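Local coordinates for heroin esterase (Rhodococcus sp., PDB 1LZL), which probably hydrolyses acetyl ester bonds, including those of heroin, as a serine esterase of the alpha/beta hydrolase fold, at residues W84-G89 / Y118-E123; I67-P72 / A112-E117; T244-L249 / A270-Q275. One frame throughout, in Å; residues are numbered along the deposited sequence.

How the contacts relate
Contacts 1 and 2 belong to one sheet and touch each other, W84 N lying 2.9 Å from A114 O, whereas contact 3 stands apart, its centre about 25 Å from that of contact 1 and about 28 Å from that of contact 2. Contact 2 joins strands 65-72 and 112-116 by backbone hydrogen bonds in the buried sheet. Contact 1 starts where strand 79-85, the other neighbour of 112-116, ends; there the chains diverge into loops, and an aromatic stack with a tyrosine hydroxyl replaces the ladder. Contact 3 packs a loop on helix 263-275 through leucines with no hydrogen bond across, and its partly exposed arginine and exposed T244 mark the way to the surface.

Contact 1: W84-G89 / Y118-E123; sequences WIHGGG and YRLAPE
This is a buried contact of the alpha/beta hydrolase fold between the end of strand 79-85 with its following loop and the loop after strand 112-116; H86 of the HGGG sequence meets Y118. In such esterases an HGGG loop commonly supplies the oxyanion hole, a role consistent with H86-G89 here. The H86 and Y118 rings form an offset stack, centroids 4.4 Å apart and planes at 17°, with Y118 OH over the rim of the imidazole. H86 and Y118 both hold CG between the backbone N and the carbonyl carbon (chi1 71° and 61°), bringing the rings together. Tyrosine suits the place because its hydroxyl also reaches the main chain: Y118 OH donates to H86 O at 2.7 Å, from above the carbonyl plane. I85 CG2 presses on Y118 CE2 at 3.3 Å, and I85 also touches L165 and A166 of helix 161-176. H86 ND1 donates to G87 O at 2.7 Å, in the ring plane, which fixes the imidazole's rotation. With the imidazole gone, as in an alanine here, Y118 would probably lose its stacking partner and G87 O its ND1 donor. A water 2.7 Å from H86 NE2 donates to Y118 O at 2.6 Å.

Contact 2: I67-P72 / A112-E117; sequences IRFVTP and AVANVE
Four backbone hydrogen bonds join the antiparallel strands 67-72 and 112-116, whose directions differ by 162°, in the mixed sheet of the alpha/beta hydrolase fold; strand 112-116 runs parallel to its other neighbour, 79-85. R68 and N115 form one hydrogen-bonded pair and V70 and V113 the next. V70 N donates to V113 O at 2.9 Å, and R68 N to N115 O at 2.8 Å. CA-H...O contacts supplement the ladder, among them F69 CA to V113 O at 3.3 Å.

Apolar packing fills the face that carries I67, F69 and A114. I67 CG2 rests on A114 CB at 3.7 Å. F69 has CG anti to the backbone N (chi1 -175°), a turn that lays the ring across toward the other strand, where CE1 meets the small A112 CB at 3.8 Å and the ring edge meets A114 CA. V70 and V113 pair on the opposite face, packed against helix 99-109 (V70 on A106, V113 on C102 and V105).

The face that carries V70 and V113 also holds a polar pair. R68 and N115 run alongside each other in one direction, their CB atoms 4.0 Å apart and their flat ends nearly perpendicular. R68 NH2 forms a salt bridge with D99, and N115 ND2 donates to A95 O.

The chemistry thus divides: main-chain bonds set the register, hydrocarbon fills the face of I67, F69 and A114, and the V70-V113 face adds polar ends that tie the strands to A95 and D99.

Contact 3: T244-L249 / A270-Q275; sequences TDLTGL and ALRLLQ
T244 meets R272 at the outer margin of this loop-on-helix contact, its CA lying 3.9 Å from R272 NH2, at the edge of the guanidinium. D245 turns from the helix and shapes the loop instead: its OD1 accepts from T247 N at 2.9 Å, an Asx turn, and also from T247 OG1 at 2.7 Å. L246 then carries most of the contact. Its CD1 lies over the centre of the R272 guanidinium face, 3.7 Å above the plane, and touches R272 CB at 3.6 Å. The arginine chain bends at chi3 (50°), so the flat guanidinium can lie over L246 CD1 while its NH2 donates to A243 O. L246 CB also faces L273 CD2. T247 and G248 occupy the middle of a type II beta turn from L246 to L249, where glycine readily takes the positive phi. That turn returns L249 to the helix, CD1 meeting L273 CD2 at 3.6 Å with the two side chains crossing at about a right angle. Such leucine packing joins the loop leading into strand 252-257 to helix 263-275, which follows that strand in the alpha/beta hydrolase fold.

Contact 1: W84-G89 / Y118-E123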
loop_
_atom_site.group_PDB
_atom_site.type_symbol
_atom_site.label_atom_id
_atom_site.label_comp_id
_atom_site.label_asym_id
_atom_site.label_seq_id
_atom_site.Cartn_x
_atom_site.Cartn_y
_atom_site.Cartn_z
ATOM N N TRP A 84 -4.589 6.146 2.879
ATOM C CA TRP A 84 -3.874 4.906 3.051
ATOM C C TRP A 84 -4.654 3.754 2.432
ATOM O O TRP A 84 -5.888 3.709 2.549
ATOM C CB TRP A 84 -3.690 4.600 4.577
ATOM C CG TRP A 84 -2.932 3.305 4.726
ATOM C CD1 TRP A 84 -3.421 2.112 5.127
ATOM C CD2 TRP A 84 -1.549 3.134 4.437
ATOM N NE1 TRP A 84 -2.421 1.183 5.119
ATOM C CE2 TRP A 84 -1.264 1.778 4.708
ATOM C CE3 TRP A 84 -0.514 3.957 3.999
ATOM C CZ2 TRP A 84 0.004 1.216 4.549
ATOM C CZ3 TRP A 84 0.763 3.414 3.834
ATOM C CH2 TRP A 84 1.013 2.044 4.115
ATOM N N ILE A 85 -3.945 2.833 1.798
ATOM C CA ILE A 85 -4.557 1.731 1.061
ATOM C C ILE A 85 -3.881 0.439 1.477
ATOM O O ILE A 85 -2.668 0.201 1.289
ATOM C CB ILE A 85 -4.399 1.981 -0.462
ATOM C CG1 ILE A 85 -4.892 3.394 -0.841
ATOM C CG2 ILE A 85 -5.091 0.903 -1.256
ATOM C CD1 ILE A 85 -4.469 3.816 -2.247
ATOM N N HIS A 86 -4.671 -0.465 2.070
ATOM C CA HIS A 86 -4.137 -1.704 2.610
ATOM C C HIS A 86 -3.733 -2.675 1.501
ATOM O O HIS A 86 -4.129 -2.531 0.363
ATOM C CB HIS A 86 -5.157 -2.416 3.494
ATOM C CG HIS A 86 -6.310 -3.021 2.744
ATOM N ND1 HIS A 86 -6.251 -4.260 2.153
ATOM C CD2 HIS A 86 -7.605 -2.584 2.545
ATOM C CE1 HIS A 86 -7.402 -4.558 1.579
ATOM N NE2 HIS A 86 -8.256 -3.578 1.795
ATOM N N GLY A 87 -2.890 -3.661 1.949
ATOM C CA GLY A 87 -2.434 -4.655 1.007
ATOM C C GLY A 87 -3.206 -5.952 0.999
ATOM O O GLY A 87 -4.335 -5.991 1.518
ATOM N N GLY A 88 -2.664 -7.005 0.404
ATOM C CA GLY A 88 -3.438 -8.260 0.309
ATOM C C GLY A 88 -3.537 -8.746 -1.116
ATOM O O GLY A 88 -4.458 -9.502 -1.512
ATOM N N GLY A 89 -2.574 -8.408 -1.973
ATOM C CA GLY A 89 -2.533 -8.966 -3.298
ATOM C C GLY A 89 -3.730 -8.669 -4.182
ATOM O O GLY A 89 -3.949 -9.378 -5.171
ATOM N N TYR A 118 -11.407 -0.283 -0.332
ATOM C CA TYR A 118 -11.650 -0.547 -1.749
ATOM C C TYR A 118 -12.254 -1.912 -1.978
ATOM O O TYR A 118 -12.113 -2.833 -1.139
ATOM C CB TYR A 118 -10.362 -0.361 -2.545
ATOM C CG TYR A 118 -9.201 -1.265 -2.173
ATOM C CD1 TYR A 118 -9.061 -2.501 -2.800
ATOM C CD2 TYR A 118 -8.280 -0.881 -1.222
ATOM C CE1 TYR A 118 -7.979 -3.309 -2.426
ATOM C CE2 TYR A 118 -7.188 -1.669 -0.846
ATOM C CZ TYR A 118 -7.069 -2.883 -1.469
ATOM O OH TYR A 118 -6.000 -3.712 -1.164
ATOM N N ARG A 119 -12.922 -2.053 -3.116
ATOM C CA ARG A 119 -13.468 -3.380 -3.424
ATOM C C ARG A 119 -12.389 -4.373 -3.846
ATOM O O ARG A 119 -11.450 -4.014 -4.559
ATOM C CB ARG A 119 -14.439 -3.230 -4.597
ATOM C CG ARG A 119 -15.750 -2.550 -4.208
ATOM C CD ARG A 119 -16.603 -2.272 -5.451
ATOM N NE ARG A 119 -15.857 -1.282 -6.262
ATOM C CZ ARG A 119 -16.204 -0.937 -7.491
ATOM N NH1 ARG A 119 -17.284 -1.502 -8.067
ATOM N NH2 ARG A 119 -15.481 -0.046 -8.186
ATOM N N LEU A 120 -12.511 -5.617 -3.450
ATOM C CA LEU A 120 -11.519 -6.650 -3.739
ATOM C C LEU A 120 -11.816 -7.384 -5.047
ATOM O O LEU A 120 -12.986 -7.635 -5.426
ATOM C CB LEU A 120 -11.464 -7.733 -2.637
ATOM C CG LEU A 120 -11.100 -7.227 -1.241
ATOM C CD1 LEU A 120 -11.149 -8.449 -0.321
ATOM C CD2 LEU A 120 -9.740 -6.578 -1.217
ATOM N N ALA A 121 -10.726 -7.771 -5.696
ATOM C CA ALA A 121 -10.787 -8.742 -6.797
ATOM C C ALA A 121 -10.818 -10.158 -6.259
ATOM O O ALA A 121 -10.438 -10.390 -5.128
ATOM C CB ALA A 121 -9.568 -8.525 -7.685
ATOM N N PRO A 122 -11.234 -11.154 -7.031
ATOM C CA PRO A 122 -11.701 -11.022 -8.413
ATOM C C PRO A 122 -13.147 -10.526 -8.548
ATOM O O PRO A 122 -13.553 -10.301 -9.717
ATOM C CB PRO A 122 -11.581 -12.470 -8.935
ATOM C CG PRO A 122 -11.909 -13.272 -7.707
ATOM C CD PRO A 122 -11.256 -12.549 -6.544
ATOM N N GLU A 123 -13.873 -10.415 -7.438
ATOM C CA GLU A 123 -15.289 -10.010 -7.574
ATOM C C GLU A 123 -15.386 -8.636 -8.264
ATOM O O GLU A 123 -16.298 -8.415 -9.082
ATOM C CB GLU A 123 -15.945 -9.993 -6.202
ATOM C CG GLU A 123 -16.114 -11.370 -5.564
ATOM C CD GLU A 123 -14.899 -11.851 -4.807
ATOM O OE1 GLU A 123 -13.841 -11.176 -4.758
ATOM O OE2 GLU A 123 -14.980 -12.954 -4.202
HETATM O O HOH W 1 -10.844 -3.193 1.145
#

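Contact 2: I67-P72 / A112-E117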
loop_
_atom_site.group_PDB
_atom_site.type_symbol
_atom_site.label_atom_id
_atom_site.label_comp_id
_atom_site.label_asym_id
_atom_site.label_seq_id
_atom_site.Cartn_x
_atom_site.Cartn_y
_atom_site.Cartn_z
ATOM N N ILE A 67 -14.506 4.926 4.093
ATOM C CA ILE A 67 -13.213 5.370 4.550
ATOM C C ILE A 67 -13.193 5.316 6.081
ATOM O O ILE A 67 -14.063 5.900 6.741
ATOM C CB ILE A 67 -12.921 6.803 4.082
ATOM C CG1 ILE A 67 -12.897 6.865 2.548
ATOM C CG2 ILE A 67 -11.639 7.337 4.708
ATOM C CD1 ILE A 67 -12.875 8.321 2.066
ATOM N N ARG A 68 -12.213 4.642 6.641
ATOM C CA ARG A 68 -11.982 4.687 8.088
ATOM C C ARG A 68 -11.097 5.899 8.334
ATOM O O ARG A 68 -9.898 5.903 8.022
ATOM C CB ARG A 68 -11.318 3.413 8.586
ATOM C CG ARG A 68 -12.145 2.169 8.321
ATOM C CD ARG A 68 -11.512 0.892 8.770
ATOM N NE ARG A 68 -11.337 0.625 10.197
ATOM C CZ ARG A 68 -12.307 0.267 11.014
ATOM N NH1 ARG A 68 -13.556 0.155 10.570
ATOM N NH2 ARG A 68 -11.979 0.030 12.267
ATOM N N PHE A 69 -11.693 6.939 8.896
ATOM C CA PHE A 69 -11.070 8.263 8.992
ATOM C C PHE A 69 -10.644 8.493 10.430
ATOM O O PHE A 69 -11.467 8.648 11.364
ATOM C CB PHE A 69 -12.073 9.303 8.503
ATOM C CG PHE A 69 -11.517 10.710 8.431
ATOM C CD1 PHE A 69 -10.418 10.969 7.633
ATOM C CD2 PHE A 69 -12.097 11.775 9.122
ATOM C CE1 PHE A 69 -9.885 12.253 7.492
ATOM C CE2 PHE A 69 -11.575 13.055 9.026
ATOM C CZ PHE A 69 -10.455 13.282 8.231
ATOM N N VAL A 70 -9.348 8.461 10.636
ATOM C CA VAL A 70 -8.653 8.525 11.905
ATOM C C VAL A 70 -8.142 9.935 12.124
ATOM O O VAL A 70 -7.398 10.486 11.284
ATOM C CB VAL A 70 -7.509 7.503 11.992
ATOM C CG1 VAL A 70 -6.916 7.463 13.414
ATOM C CG2 VAL A 70 -7.987 6.107 11.582
ATOM N N THR A 71 -8.552 10.535 13.237
ATOM C CA THR A 71 -8.067 11.897 13.515
ATOM C C THR A 71 -7.442 11.998 14.903
ATOM O O THR A 71 -7.822 11.318 15.858
ATOM C CB THR A 71 -9.192 12.929 13.353
ATOM O OG1 THR A 71 -10.310 12.482 14.144
ATOM C CG2 THR A 71 -9.688 12.975 11.911
ATOM N N PRO A 72 -6.435 12.820 15.069
ATOM C CA PRO A 72 -5.824 12.915 16.396
ATOM C C PRO A 72 -6.699 13.776 17.306
ATOM O O PRO A 72 -7.291 14.743 16.839
ATOM C CB PRO A 72 -4.522 13.645 16.097
ATOM C CG PRO A 72 -4.748 14.398 14.839
ATOM C CD PRO A 72 -5.784 13.693 14.042
ATOM N N ALA A 112 -4.431 13.555 9.981
ATOM C CA ALA A 112 -5.583 12.707 9.677
ATOM C C ALA A 112 -5.168 11.576 8.752
ATOM O O ALA A 112 -4.204 11.683 7.992
ATOM C CB ALA A 112 -6.670 13.547 9.024
ATOM N N VAL A 113 -5.892 10.459 8.858
ATOM C CA VAL A 113 -5.620 9.326 7.986
ATOM C C VAL A 113 -6.939 8.837 7.422
ATOM O O VAL A 113 -7.884 8.530 8.157
ATOM C CB VAL A 113 -4.896 8.201 8.733
ATOM C CG1 VAL A 113 -4.647 7.068 7.737
ATOM C CG2 VAL A 113 -3.596 8.666 9.380
ATOM N N ALA A 114 -7.005 8.783 6.096
ATOM C CA ALA A 114 -8.208 8.309 5.391
ATOM C C ALA A 114 -7.881 6.911 4.871
ATOM O O ALA A 114 -7.203 6.795 3.836
ATOM C CB ALA A 114 -8.567 9.279 4.273
ATOM N N ASN A 115 -8.268 5.885 5.604
ATOM C CA ASN A 115 -7.959 4.490 5.276
ATOM C C ASN A 115 -9.057 3.878 4.425
ATOM O O ASN A 115 -10.209 3.738 4.858
ATOM C CB ASN A 115 -7.817 3.821 6.633
ATOM C CG ASN A 115 -7.456 2.364 6.599
ATOM O OD1 ASN A 115 -7.116 1.858 5.526
ATOM N ND2 ASN A 115 -7.559 1.675 7.730
ATOM N N VAL A 116 -8.739 3.565 3.167
ATOM C CA VAL A 116 -9.803 3.315 2.163
ATOM C C VAL A 116 -10.257 1.865 2.044
ATOM O O VAL A 116 -9.428 0.953 1.838
ATOM C CB VAL A 116 -9.310 3.782 0.777
ATOM C CG1 VAL A 116 -10.406 3.588 -0.265
ATOM C CG2 VAL A 116 -8.829 5.225 0.756
ATOM N N GLU A 117 -11.556 1.633 2.147
ATOM C CA GLU A 117 -12.138 0.294 1.922
ATOM C C GLU A 117 -12.430 0.102 0.446
ATOM O O GLU A 117 -13.532 0.350 -0.041
ATOM C CB GLU A 117 -13.393 0.121 2.762
ATOM C CG GLU A 117 -13.877 -1.332 2.775
ATOM C CD GLU A 117 -13.127 -2.148 3.779
ATOM O OE1 GLU A 117 -12.064 -2.690 3.448
ATOM O OE2 GLU A 117 -13.583 -2.263 4.928
#

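Contact 3: T244-L249 / A270-Q275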
loop_
_atom_site.group_PDB
_atom_site.type_symbol
_atom_site.label_atom_id
_atom_site.label_comp_id
_atom_site.label_asym_id
_atom_site.label_seq_id
_atom_site.Cartn_x
_atom_site.Cartn_y
_atom_site.Cartn_z
ATOM N N THR A 244 5.629 5.092 -18.803
ATOM C CA THR A 244 6.873 5.591 -19.354
ATOM C C THR A 244 7.177 7.033 -18.953
ATOM O O THR A 244 8.330 7.476 -19.020
ATOM C CB THR A 244 6.847 5.507 -20.911
ATOM O OG1 THR A 244 5.690 6.197 -21.389
ATOM C CG2 THR A 244 6.767 4.054 -21.322
ATOM N N ASP A 245 6.195 7.820 -18.540
ATOM C CA ASP A 245 6.469 9.186 -18.120
ATOM C C ASP A 245 6.183 9.295 -16.619
ATOM O O ASP A 245 5.022 9.306 -16.195
ATOM C CB ASP A 245 5.639 10.191 -18.897
ATOM C CG ASP A 245 5.665 11.574 -18.261
ATOM O OD1 ASP A 245 6.721 11.953 -17.703
ATOM O OD2 ASP A 245 4.627 12.271 -18.308
ATOM N N LEU A 246 7.268 9.336 -15.839
ATOM C CA LEU A 246 7.154 9.505 -14.398
ATOM C C LEU A 246 7.441 10.926 -13.936
ATOM O O LEU A 246 7.546 11.197 -12.745
ATOM C CB LEU A 246 8.082 8.511 -13.657
ATOM C CG LEU A 246 7.799 7.043 -13.990
ATOM C CD1 LEU A 246 8.743 6.109 -13.233
ATOM C CD2 LEU A 246 6.341 6.708 -13.672
ATOM N N THR A 247 7.573 11.874 -14.913
ATOM C CA THR A 247 7.850 13.224 -14.431
ATOM C C THR A 247 6.637 13.848 -13.734
ATOM O O THR A 247 5.489 13.482 -14.011
ATOM C CB THR A 247 8.293 14.180 -15.568
ATOM O OG1 THR A 247 7.154 14.344 -16.418
ATOM C CG2 THR A 247 9.462 13.590 -16.375
ATOM N N GLY A 248 6.961 14.793 -12.847
ATOM C CA GLY A 248 5.896 15.548 -12.189
ATOM C C GLY A 248 5.116 14.747 -11.163
ATOM O O GLY A 248 4.098 15.239 -10.689
ATOM N N LEU A 249 5.556 13.552 -10.778
ATOM C CA LEU A 249 4.975 12.828 -9.658
ATOM C C LEU A 249 5.478 13.394 -8.345
ATOM O O LEU A 249 6.484 14.117 -8.256
ATOM C CB LEU A 249 5.265 11.317 -9.788
ATOM C CG LEU A 249 4.552 10.704 -11.005
ATOM C CD1 LEU A 249 5.066 9.294 -11.259
ATOM C CD2 LEU A 249 3.029 10.667 -10.824
ATOM N N ALA A 270 11.602 3.157 -8.191
ATOM C CA ALA A 270 12.243 4.248 -7.477
ATOM C C ALA A 270 13.350 4.877 -8.322
ATOM O O ALA A 270 13.478 6.118 -8.373
ATOM C CB ALA A 270 12.838 3.756 -6.157
ATOM N N LEU A 271 14.148 4.020 -8.961
ATOM C CA LEU A 271 15.230 4.542 -9.805
ATOM C C LEU A 271 14.659 5.349 -10.950
ATOM O O LEU A 271 15.145 6.437 -11.262
ATOM C CB LEU A 271 16.124 3.367 -10.265
ATOM C CG LEU A 271 17.223 3.753 -11.252
ATOM C CD1 LEU A 271 18.190 4.738 -10.611
ATOM C CD2 LEU A 271 17.940 2.484 -11.771
ATOM N N ARG A 272 13.596 4.868 -11.619
ATOM C CA ARG A 272 13.025 5.618 -12.723
ATOM C C ARG A 272 12.364 6.886 -12.234
ATOM O O ARG A 272 12.419 7.916 -12.925
ATOM C CB ARG A 272 12.030 4.732 -13.457
ATOM C CG ARG A 272 12.786 3.640 -14.220
ATOM C CD ARG A 272 11.809 2.580 -14.736
ATOM N NE ARG A 272 10.768 3.247 -15.407
ATOM C CZ ARG A 272 9.534 3.367 -15.736
ATOM N NH1 ARG A 272 8.618 2.517 -15.308
ATOM N NH2 ARG A 272 9.258 4.397 -16.531
ATOM N N LEU A 273 11.755 6.903 -11.045
ATOM C CA LEU A 273 11.255 8.171 -10.535
ATOM C C LEU A 273 12.391 9.183 -10.376
ATOM O O LEU A 273 12.293 10.354 -10.800
ATOM C CB LEU A 273 10.554 7.922 -9.183
ATOM C CG LEU A 273 9.188 7.263 -9.145
ATOM C CD1 LEU A 273 8.861 6.872 -7.694
ATOM C CD2 LEU A 273 8.069 8.165 -9.664
ATOM N N LEU A 274 13.478 8.778 -9.734
ATOM C CA LEU A 274 14.652 9.614 -9.568
ATOM C C LEU A 274 15.144 10.116 -10.929
ATOM O O LEU A 274 15.414 11.313 -11.060
ATOM C CB LEU A 274 15.800 8.811 -8.909
ATOM C CG LEU A 274 15.567 8.652 -7.388
ATOM C CD1 LEU A 274 16.417 7.525 -6.836
ATOM C CD2 LEU A 274 15.860 9.946 -6.607
ATOM N N GLN A 275 15.238 9.233 -11.903
ATOM C CA GLN A 275 15.748 9.643 -13.204
ATOM C C GLN A 275 14.774 10.615 -13.902
ATOM O O GLN A 275 15.168 11.368 -14.798
ATOM C CB GLN A 275 15.986 8.390 -14.053
ATOM C CG GLN A 275 17.174 7.595 -13.534
ATOM C CD GLN A 275 17.402 6.284 -14.213
ATOM O OE1 GLN A 275 16.472 5.632 -14.731
ATOM N NE2 GLN A 275 18.641 5.789 -14.203
#